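Local coordinates for protein peptidoglycan D,D-transpeptidase MrdA (PDB 7KIS) that probably cross-links the peptidoglycan of the cell wall as a penicillin-binding D,D-transpeptidase anchored in the inner membrane, at residues H60-I71 and E212-E222; G203-Y211 and V414-A422. All coordinates share one frame; numbering follows the deposited sequence.

Interaction 1 of 2, residues H60-I71 and E212-E222; sequences HVQPIPPTRGII and ESELHGTVGYE
Pro63 and Tyr221 face each other as an antiparallel non-hydrogen-bonded pair, followed by Ile64 and Gly220 as a hydrogen-bonded one. Ile64 N gives to Gly220 O at 2.9 Å and Gly220 N returns a bond to Ile64 O, while Glu222 N bonds to Gln62 O. The two chains keep company beyond this short pairing, and at the helical end Gly69 N bonds to Leu215 O at 2.9 Å.

Arg68 carries the polar part of the contact. With CG anti to its backbone N (chi1 -164°) and the chain extended to NE, it brings its guanidinium end-on to Glu212. Arg68 NH1 meets Glu212 OE2 on its syn side, tilted 29° from the carboxylate plane, at 2.9 Å. Arg68 NH2 comes to Glu212 OE1 from above that plane. Leu215 CB covers one guanidinium face. Glu208 is a second partner of Arg68, and Tyr196 and probably Gly203 are further partners of the Glu212 carboxylate, so neither charge depends on one residue.

Between the salt bridge and the paired strands, Pro66 lays CG over the face of the His216 ring, 4.1 Å from its centroid, and sets CD against Val219 CG1; Thr199 holds His216 NE2. Pro63 CB touches Tyr221 CE2 at 3.7 Å. A short antiparallel pairing at one end and a salt bridge to helix 212-216 at the other join the segments within the N-terminal dimerisation-domain region of the penicillin-binding protein.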
loop_
_atom_site.group_PDB
_atom_site.type_symbol
_atom_site.label_atom_id
_atom_site.label_comp_id
_atom_site.label_asym_id
_atom_site.label_seq_id
_atom_site.Cartn_x
_atom_site.Cartn_y
_atom_site.Cartn_z
ATOM N N HIS A 60 -9.687 -48.781 -21.099
ATOM C CA HIS A 60 -10.399 -47.759 -20.341
ATOM C C HIS A 60 -9.577 -46.477 -20.241
ATOM O O HIS A 60 -8.365 -46.524 -20.028
ATOM C CB HIS A 60 -10.745 -48.275 -18.943
ATOM C CG HIS A 60 -11.915 -47.582 -18.315
ATOM N ND1 HIS A 60 -12.744 -46.737 -19.019
ATOM C CD2 HIS A 60 -12.395 -47.612 -17.049
ATOM C CE1 HIS A 60 -13.685 -46.274 -18.214
ATOM N NE2 HIS A 60 -13.495 -46.790 -17.014
ATOM N N VAL A 61 -10.242 -45.334 -20.398
ATOM C CA VAL A 61 -9.597 -44.027 -20.319
ATOM C C VAL A 61 -9.889 -43.418 -18.953
ATOM O O VAL A 61 -10.968 -43.629 -18.380
ATOM C CB VAL A 61 -10.058 -43.107 -21.468
ATOM C CG1 VAL A 61 -11.483 -42.614 -21.246
ATOM C CG2 VAL A 61 -9.097 -41.937 -21.640
ATOM N N GLN A 62 -8.917 -42.675 -18.419
ATOM C CA GLN A 62 -8.982 -42.159 -17.061
ATOM C C GLN A 62 -8.241 -40.828 -16.992
ATOM O O GLN A 62 -7.106 -40.742 -17.488
ATOM C CB GLN A 62 -8.378 -43.158 -16.071
ATOM C CG GLN A 62 -8.372 -42.702 -14.624
ATOM C CD GLN A 62 -6.969 -42.533 -14.080
ATOM O OE1 GLN A 62 -6.235 -43.506 -13.914
ATOM N NE2 GLN A 62 -6.590 -41.292 -13.799
ATOM N N PRO A 63 -8.835 -39.796 -16.396
ATOM C CA PRO A 63 -8.220 -38.465 -16.427
ATOM C C PRO A 63 -7.056 -38.327 -15.456
ATOM O O PRO A 63 -6.983 -39.003 -14.426
ATOM C CB PRO A 63 -9.374 -37.541 -16.026
ATOM C CG PRO A 63 -10.232 -38.387 -15.150
ATOM C CD PRO A 63 -10.119 -39.799 -15.674
ATOM N N ILE A 64 -6.143 -37.426 -15.800
ATOM C CA ILE A 64 -4.943 -37.158 -15.013
ATOM C C ILE A 64 -4.943 -35.694 -14.633
ATOM O O ILE A 64 -5.110 -34.835 -15.504
ATOM C CB ILE A 64 -3.652 -37.501 -15.784
ATOM C CG1 ILE A 64 -3.668 -38.946 -16.277
ATOM C CG2 ILE A 64 -2.426 -37.239 -14.921
ATOM C CD1 ILE A 64 -2.873 -39.137 -17.547
ATOM N N PRO A 65 -4.751 -35.345 -13.361
ATOM C CA PRO A 65 -4.804 -33.938 -12.953
ATOM C C PRO A 65 -3.516 -33.223 -13.316
ATOM O O PRO A 65 -2.456 -33.857 -13.424
ATOM C CB PRO A 65 -4.990 -34.023 -11.431
ATOM C CG PRO A 65 -4.359 -35.319 -11.059
ATOM C CD PRO A 65 -4.628 -36.255 -12.208
ATOM N N PRO A 66 -3.558 -31.908 -13.516
ATOM C CA PRO A 66 -2.335 -31.154 -13.796
ATOM C C PRO A 66 -1.640 -30.714 -12.515
ATOM O O PRO A 66 -2.241 -30.628 -11.442
ATOM C CB PRO A 66 -2.855 -29.944 -14.581
ATOM C CG PRO A 66 -4.212 -29.696 -13.990
ATOM C CD PRO A 66 -4.742 -31.029 -13.486
ATOM N N THR A 67 -0.346 -30.436 -12.643
ATOM C CA THR A 67 0.445 -29.961 -11.517
ATOM C C THR A 67 0.339 -28.445 -11.411
ATOM O O THR A 67 0.401 -27.734 -12.418
ATOM C CB THR A 67 1.910 -30.370 -11.667
ATOM O OG1 THR A 67 2.567 -29.477 -12.575
ATOM C CG2 THR A 67 2.014 -31.791 -12.202
ATOM N N ARG A 68 0.179 -27.956 -10.184
ATOM C CA ARG A 68 0.042 -26.523 -9.966
ATOM C C ARG A 68 1.338 -25.802 -10.317
ATOM O O ARG A 68 2.437 -26.327 -10.113
ATOM C CB ARG A 68 -0.348 -26.235 -8.516
ATOM C CG ARG A 68 -0.877 -24.826 -8.299
ATOM C CD ARG A 68 -1.621 -24.697 -6.981
ATOM N NE ARG A 68 -2.167 -23.354 -6.803
ATOM C CZ ARG A 68 -3.323 -22.944 -7.313
ATOM N NH1 ARG A 68 -4.063 -23.775 -8.036
ATOM N NH2 ARG A 68 -3.740 -21.703 -7.102
ATOM N N GLY A 69 1.202 -24.591 -10.853
ATOM C CA GLY A 69 2.371 -23.837 -11.265
ATOM C C GLY A 69 3.219 -23.420 -10.075
ATOM O O GLY A 69 2.710 -23.099 -9.000
ATOM N N ILE A 70 4.530 -23.430 -10.278
ATOM C CA ILE A 70 5.474 -23.040 -9.240
ATOM C C ILE A 70 5.467 -21.524 -9.087
ATOM O O ILE A 70 5.262 -20.780 -10.053
ATOM C CB ILE A 70 6.879 -23.576 -9.581
ATOM C CG1 ILE A 70 6.805 -25.058 -9.945
ATOM C CG2 ILE A 70 7.814 -23.398 -8.420
ATOM C CD1 ILE A 70 6.368 -25.946 -8.800
ATOM N N ILE A 71 5.685 -21.056 -7.858
ATOM C CA ILE A 71 5.729 -19.631 -7.548
ATOM C C ILE A 71 7.126 -19.280 -7.055
ATOM O O ILE A 71 7.635 -19.904 -6.116
ATOM C CB ILE A 71 4.668 -19.242 -6.503
ATOM C CG1 ILE A 71 3.267 -19.586 -7.013
ATOM C CG2 ILE A 71 4.766 -17.763 -6.175
ATOM C CD1 ILE A 71 2.155 -19.137 -6.089
ATOM N N GLU A 212 -5.606 -18.425 -10.190
ATOM C CA GLU A 212 -5.928 -19.847 -10.115
ATOM C C GLU A 212 -6.052 -20.459 -11.504
ATOM O O GLU A 212 -5.618 -21.595 -11.730
ATOM C CB GLU A 212 -7.215 -20.051 -9.318
ATOM C CG GLU A 212 -7.781 -21.458 -9.399
ATOM C CD GLU A 212 -6.888 -22.485 -8.732
ATOM O OE1 GLU A 212 -6.398 -22.216 -7.614
ATOM O OE2 GLU A 212 -6.674 -23.564 -9.326
ATOM N N SER A 213 -6.643 -19.722 -12.447
ATOM C CA SER A 213 -6.755 -20.208 -13.818
ATOM C C SER A 213 -5.384 -20.567 -14.383
ATOM O O SER A 213 -5.168 -21.687 -14.861
ATOM C CB SER A 213 -7.442 -19.157 -14.689
ATOM O OG SER A 213 -8.467 -18.492 -13.971
ATOM N N GLU A 214 -4.443 -19.619 -14.338
ATOM C CA GLU A 214 -3.124 -19.849 -14.921
ATOM C C GLU A 214 -2.346 -20.906 -14.144
ATOM O O GLU A 214 -1.652 -21.736 -14.741
ATOM C CB GLU A 214 -2.341 -18.538 -14.977
ATOM C CG GLU A 214 -2.923 -17.502 -15.931
ATOM C CD GLU A 214 -4.142 -16.792 -15.361
ATOM O OE1 GLU A 214 -4.453 -16.995 -14.168
ATOM O OE2 GLU A 214 -4.790 -16.031 -16.110
ATOM N N LEU A 215 -2.450 -20.893 -12.812
ATOM C CA LEU A 215 -1.717 -21.853 -11.996
ATOM C C LEU A 215 -2.277 -23.265 -12.109
ATOM O O LEU A 215 -1.573 -24.224 -11.777
ATOM C CB LEU A 215 -1.724 -21.416 -10.531
ATOM C CG LEU A 215 -0.823 -20.239 -10.152
ATOM C CD1 LEU A 215 -1.182 -19.717 -8.769
ATOM C CD2 LEU A 215 0.644 -20.635 -10.215
ATOM N N HIS A 216 -3.521 -23.416 -12.563
ATOM C CA HIS A 216 -4.142 -24.740 -12.610
ATOM C C HIS A 216 -3.599 -25.556 -13.780
ATOM O O HIS A 216 -2.810 -26.488 -13.591
ATOM C CB HIS A 216 -5.665 -24.595 -12.699
ATOM C CG HIS A 216 -6.396 -25.901 -12.728
ATOM N ND1 HIS A 216 -7.201 -26.279 -13.781
ATOM C CD2 HIS A 216 -6.446 -26.914 -11.833
ATOM C CE1 HIS A 216 -7.714 -27.470 -13.534
ATOM N NE2 HIS A 216 -7.272 -27.878 -12.359
ATOM N N GLY A 217 -4.010 -25.216 -14.993
ATOM C CA GLY A 217 -3.594 -25.928 -16.181
ATOM C C GLY A 217 -4.729 -26.712 -16.811
ATOM O O GLY A 217 -5.913 -26.427 -16.619
ATOM N N THR A 218 -4.346 -27.729 -17.580
ATOM C CA THR A 218 -5.294 -28.592 -18.267
ATOM C C THR A 218 -5.000 -30.040 -17.902
ATOM O O THR A 218 -3.850 -30.413 -17.659
ATOM C CB THR A 218 -5.232 -28.417 -19.790
ATOM O OG1 THR A 218 -3.898 -28.671 -20.247
ATOM C CG2 THR A 218 -5.642 -27.004 -20.181
ATOM N N VAL A 219 -6.050 -30.855 -17.876
ATOM C CA VAL A 219 -5.920 -32.259 -17.519
ATOM C C VAL A 219 -5.534 -33.076 -18.745
ATOM O O VAL A 219 -5.790 -32.699 -19.891
ATOM C CB VAL A 219 -7.216 -32.810 -16.892
ATOM C CG1 VAL A 219 -7.299 -32.442 -15.424
ATOM C CG2 VAL A 219 -8.427 -32.300 -17.651
ATOM N N GLY A 220 -4.911 -34.227 -18.486
ATOM C CA GLY A 220 -4.644 -35.218 -19.498
ATOM C C GLY A 220 -5.549 -36.429 -19.360
ATOM O O GLY A 220 -6.463 -36.472 -18.534
ATOM N N TYR A 221 -5.277 -37.430 -20.195
ATOM C CA TYR A 221 -6.094 -38.637 -20.215
ATOM C C TYR A 221 -5.229 -39.842 -20.549
ATOM O O TYR A 221 -4.479 -39.818 -21.529
ATOM C CB TYR A 221 -7.240 -38.507 -21.227
ATOM C CG TYR A 221 -8.265 -37.461 -20.851
ATOM C CD1 TYR A 221 -8.223 -36.188 -21.408
ATOM C CD2 TYR A 221 -9.269 -37.742 -19.932
ATOM C CE1 TYR A 221 -9.156 -35.227 -21.064
ATOM C CE2 TYR A 221 -10.205 -36.787 -19.583
ATOM C CZ TYR A 221 -10.143 -35.532 -20.151
ATOM O OH TYR A 221 -11.073 -34.581 -19.805
ATOM N N GLU A 222 -5.340 -40.889 -19.735
ATOM C CA GLU A 222 -4.620 -42.134 -19.978
ATOM C C GLU A 222 -5.283 -42.931 -21.096
ATOM O O GLU A 222 -6.344 -43.523 -20.901
ATOM C CB GLU A 222 -4.550 -42.981 -18.703
ATOM C CG GLU A 222 -3.424 -42.588 -17.762
ATOM C CD GLU A 222 -3.261 -43.549 -16.600
ATOM O OE1 GLU A 222 -2.106 -43.882 -16.259
ATOM O OE2 GLU A 222 -4.287 -43.972 -16.028
#

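Interaction 2 of 2, residues G203-Y211 and V414-A422; sequences GKTGIERFY and VALDMFGEA
Phe419 and Arg209 make the broad flat contact between these segments. The guanidinium lies nearly parallel to the phenyl ring, the planes 16° apart, with Phe419 CZ over one of its faces. Arg209 CD stands over the centre of the ring in a CH-pi contact, 3.3 Å from the centroid. The bend at chi3 of Arg209 lets its NE bond to Lys204 O at 3.1 Å; this acceptor lies in the guanidinium plane, so the bond helps hold the group flat against Phe419. Thr205 OG1 approaches the edge of the same ring, 4.0 Å from Phe419 CD2.

A second CH-pi contact runs the other way across the interface. The first torsion of Phe210 (-162°) swings the ring away from its own backbone N and out from helix 206-210 to the loop, where it receives Asp417 CA over one face, 3.7 Å from the centroid. Phe210 CZ comes within 3.4 Å of Leu416 O, and Phe210 CD2 packs against Phe419 CB. Ile207 CD1 rests 3.9 Å from Asp417 O.

The direct hydrogen bond across the contact runs from Tyr211 OH to Asp417 OD2 (2.9 Å), using the anti lone pair. Phe210 CD1 lies over the centre of the Tyr211 ring. Asp417 is itself fixed by the backbone: Leu480 N bonds to OD1 and Ala481 N to OD2, which would probably favour a charged carboxylate.

Phe419 is the second residue of a type II turn from Met418 to Glu421. Aromatic side chains, an arginine and one carboxylate thus join the dimerisation-domain region to a loop of the transpeptidase domain, a domain interface away from the acylation site.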
loop_
_atom_site.group_PDB
_atom_site.type_symbol
_atom_site.label_atom_id
_atom_site.label_comp_id
_atom_site.label_asym_id
_atom_site.label_seq_id
_atom_site.Cartn_x
_atom_site.Cartn_y
_atom_site.Cartn_z
ATOM N N GLY A 203 -7.497 -22.444 -5.151
ATOM C CA GLY A 203 -6.990 -21.257 -4.489
ATOM C C GLY A 203 -8.049 -20.632 -3.599
ATOM O O GLY A 203 -9.228 -20.562 -3.958
ATOM N N LYS A 204 -7.624 -20.171 -2.426
ATOM C CA LYS A 204 -8.529 -19.553 -1.469
ATOM C C LYS A 204 -8.375 -18.041 -1.411
ATOM O O LYS A 204 -9.368 -17.315 -1.516
ATOM C CB LYS A 204 -8.309 -20.158 -0.075
ATOM C CG LYS A 204 -8.554 -21.657 -0.009
ATOM C CD LYS A 204 -9.971 -21.997 -0.438
ATOM C CE LYS A 204 -10.262 -23.477 -0.258
ATOM N NZ LYS A 204 -11.570 -23.865 -0.853
ATOM N N THR A 205 -7.152 -17.544 -1.240
ATOM C CA THR A 205 -6.912 -16.109 -1.204
ATOM C C THR A 205 -5.538 -15.827 -1.795
ATOM O O THR A 205 -4.757 -16.740 -2.074
ATOM C CB THR A 205 -7.036 -15.547 0.218
ATOM O OG1 THR A 205 -6.918 -14.118 0.181
ATOM C CG2 THR A 205 -5.955 -16.120 1.120
ATOM N N GLY A 206 -5.249 -14.539 -1.977
ATOM C CA GLY A 206 -3.952 -14.107 -2.467
ATOM C C GLY A 206 -3.704 -14.453 -3.928
ATOM O O GLY A 206 -4.621 -14.520 -4.752
ATOM N N ILE A 207 -2.425 -14.674 -4.247
ATOM C CA ILE A 207 -2.023 -14.952 -5.624
ATOM C C ILE A 207 -2.560 -16.295 -6.106
ATOM O O ILE A 207 -2.901 -16.444 -7.287
ATOM C CB ILE A 207 -0.489 -14.880 -5.742
ATOM C CG1 ILE A 207 -0.010 -13.441 -5.541
ATOM C CG2 ILE A 207 -0.017 -15.405 -7.092
ATOM C CD1 ILE A 207 -0.341 -12.527 -6.703
ATOM N N GLU A 208 -2.651 -17.287 -5.216
ATOM C CA GLU A 208 -3.142 -18.602 -5.620
ATOM C C GLU A 208 -4.535 -18.512 -6.231
ATOM O O GLU A 208 -4.851 -19.229 -7.186
ATOM C CB GLU A 208 -3.151 -19.551 -4.422
ATOM C CG GLU A 208 -1.788 -19.784 -3.798
ATOM C CD GLU A 208 -1.053 -20.958 -4.418
ATOM O OE1 GLU A 208 -0.817 -20.937 -5.645
ATOM O OE2 GLU A 208 -0.712 -21.905 -3.678
ATOM N N ARG A 209 -5.384 -17.643 -5.683
ATOM C CA ARG A 209 -6.744 -17.487 -6.184
ATOM C C ARG A 209 -6.800 -16.601 -7.426
ATOM O O ARG A 209 -7.364 -16.996 -8.453
ATOM C CB ARG A 209 -7.639 -16.924 -5.086
ATOM C CG ARG A 209 -9.108 -17.075 -5.375
ATOM C CD ARG A 209 -9.870 -15.983 -4.679
ATOM N NE ARG A 209 -11.035 -16.489 -3.964
ATOM C CZ ARG A 209 -12.282 -16.400 -4.413
ATOM N NH1 ARG A 209 -12.527 -15.811 -5.576
ATOM N NH2 ARG A 209 -13.284 -16.892 -3.698
ATOM N N PHE A 210 -6.258 -15.380 -7.332
ATOM C CA PHE A 210 -6.343 -14.426 -8.438
ATOM C C PHE A 210 -5.862 -15.043 -9.744
ATOM O O PHE A 210 -6.453 -14.817 -10.806
ATOM C CB PHE A 210 -5.527 -13.171 -8.109
ATOM C CG PHE A 210 -5.877 -11.974 -8.954
ATOM C CD1 PHE A 210 -5.381 -11.844 -10.242
ATOM C CD2 PHE A 210 -6.694 -10.972 -8.454
ATOM C CE1 PHE A 210 -5.700 -10.745 -11.018
ATOM C CE2 PHE A 210 -7.016 -9.870 -9.225
ATOM C CZ PHE A 210 -6.519 -9.757 -10.509
ATOM N N TYR A 211 -4.786 -15.825 -9.685
ATOM C CA TYR A 211 -4.243 -16.509 -10.850
ATOM C C TYR A 211 -4.482 -18.014 -10.783
ATOM O O TYR A 211 -3.657 -18.802 -11.254
ATOM C CB TYR A 211 -2.754 -16.212 -10.992
ATOM C CG TYR A 211 -2.442 -14.784 -11.371
ATOM C CD1 TYR A 211 -2.802 -14.278 -12.613
ATOM C CD2 TYR A 211 -1.783 -13.941 -10.485
ATOM C CE1 TYR A 211 -2.514 -12.975 -12.963
ATOM C CE2 TYR A 211 -1.492 -12.634 -10.827
ATOM C CZ TYR A 211 -1.859 -12.157 -12.068
ATOM O OH TYR A 211 -1.573 -10.858 -12.417
ATOM N N VAL A 414 -6.234 0.150 -6.505
ATOM C CA VAL A 414 -5.117 0.629 -7.303
ATOM C C VAL A 414 -4.373 -0.517 -7.981
ATOM O O VAL A 414 -3.982 -0.402 -9.144
ATOM C CB VAL A 414 -4.151 1.484 -6.454
ATOM C CG1 VAL A 414 -4.727 2.868 -6.236
ATOM C CG2 VAL A 414 -3.867 0.807 -5.126
ATOM N N ALA A 415 -4.165 -1.622 -7.269
ATOM C CA ALA A 415 -3.264 -2.664 -7.733
ATOM C C ALA A 415 -3.862 -3.420 -8.917
ATOM O O ALA A 415 -5.066 -3.369 -9.185
ATOM C CB ALA A 415 -2.941 -3.637 -6.601
ATOM N N LEU A 416 -2.992 -4.140 -9.626
ATOM C CA LEU A 416 -3.401 -4.930 -10.779
ATOM C C LEU A 416 -3.912 -6.312 -10.389
ATOM O O LEU A 416 -4.929 -6.764 -10.926
ATOM C CB LEU A 416 -2.237 -5.066 -11.766
ATOM C CG LEU A 416 -2.478 -5.964 -12.982
ATOM C CD1 LEU A 416 -3.675 -5.477 -13.788
ATOM C CD2 LEU A 416 -1.237 -6.032 -13.854
ATOM N N ASP A 417 -3.237 -6.993 -9.461
ATOM C CA ASP A 417 -3.519 -8.395 -9.165
ATOM C C ASP A 417 -3.520 -8.657 -7.657
ATOM O O ASP A 417 -2.753 -9.458 -7.132
ATOM C CB ASP A 417 -2.505 -9.298 -9.866
ATOM C CG ASP A 417 -1.078 -8.801 -9.711
ATOM O OD1 ASP A 417 -0.812 -8.035 -8.763
ATOM O OD2 ASP A 417 -0.223 -9.178 -10.539
ATOM N N MET A 418 -4.402 -7.969 -6.936
ATOM C CA MET A 418 -4.561 -8.166 -5.501
ATOM C C MET A 418 -6.009 -8.533 -5.207
ATOM O O MET A 418 -6.918 -7.734 -5.459
ATOM C CB MET A 418 -4.144 -6.917 -4.727
ATOM C CG MET A 418 -2.637 -6.723 -4.669
ATOM S SD MET A 418 -2.122 -5.359 -3.612
ATOM C CE MET A 418 -0.359 -5.335 -3.922
ATOM N N PHE A 419 -6.220 -9.736 -4.676
ATOM C CA PHE A 419 -7.569 -10.249 -4.472
ATOM C C PHE A 419 -8.221 -9.594 -3.263
ATOM O O PHE A 419 -7.652 -9.582 -2.166
ATOM C CB PHE A 419 -7.574 -11.766 -4.295
ATOM C CG PHE A 419 -8.946 -12.318 -4.025
ATOM C CD1 PHE A 419 -9.908 -12.322 -5.021
ATOM C CD2 PHE A 419 -9.287 -12.792 -2.768
ATOM C CE1 PHE A 419 -11.176 -12.807 -4.779
ATOM C CE2 PHE A 419 -10.559 -13.281 -2.518
ATOM C CZ PHE A 419 -11.505 -13.285 -3.526
ATOM N N GLY A 420 -9.419 -9.052 -3.467
ATOM C CA GLY A 420 -10.189 -8.507 -2.369
ATOM C C GLY A 420 -9.693 -7.178 -1.856
ATOM O O GLY A 420 -9.813 -6.898 -0.659
ATOM N N GLU A 421 -9.133 -6.346 -2.729
ATOM C CA GLU A 421 -8.675 -5.029 -2.313
ATOM C C GLU A 421 -9.874 -4.127 -2.058
ATOM O O GLU A 421 -10.731 -3.955 -2.929
ATOM C CB GLU A 421 -7.766 -4.426 -3.385
ATOM C CG GLU A 421 -6.782 -3.386 -2.870
ATOM C CD GLU A 421 -6.169 -2.564 -3.991
ATOM O OE1 GLU A 421 -5.970 -1.345 -3.800
ATOM O OE2 GLU A 421 -5.890 -3.137 -5.064
ATOM N N ALA A 422 -9.934 -3.552 -0.861
ATOM C CA ALA A 422 -11.028 -2.656 -0.521
ATOM C C ALA A 422 -10.883 -1.353 -1.292
ATOM O O ALA A 422 -9.774 -0.852 -1.493
ATOM C CB ALA A 422 -11.059 -2.386 0.984
#

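In the fold
The centres of interactions 1 and 2 lie about 22 Å apart, and their segments alternate along the chain: 60-71, then 203-211 and 212-222, then 414-422. The middle two are consecutive, so helices 206-210 and 212-216 follow each other directly, with Tyr211 between them. Bonds tie the sites as well: Arg68 NE forms a salt bridge with Glu208 OE1 at 3.0 Å, and Glu212 OE1 probably accepts a hydrogen bond from Gly203 N. Interaction 1 therefore fastens the start of the modelled chain to these helices; the first of them, with flanking residues, meets the transpeptidase domain in interaction 2, linking the N-terminal region physically to the catalytic domain.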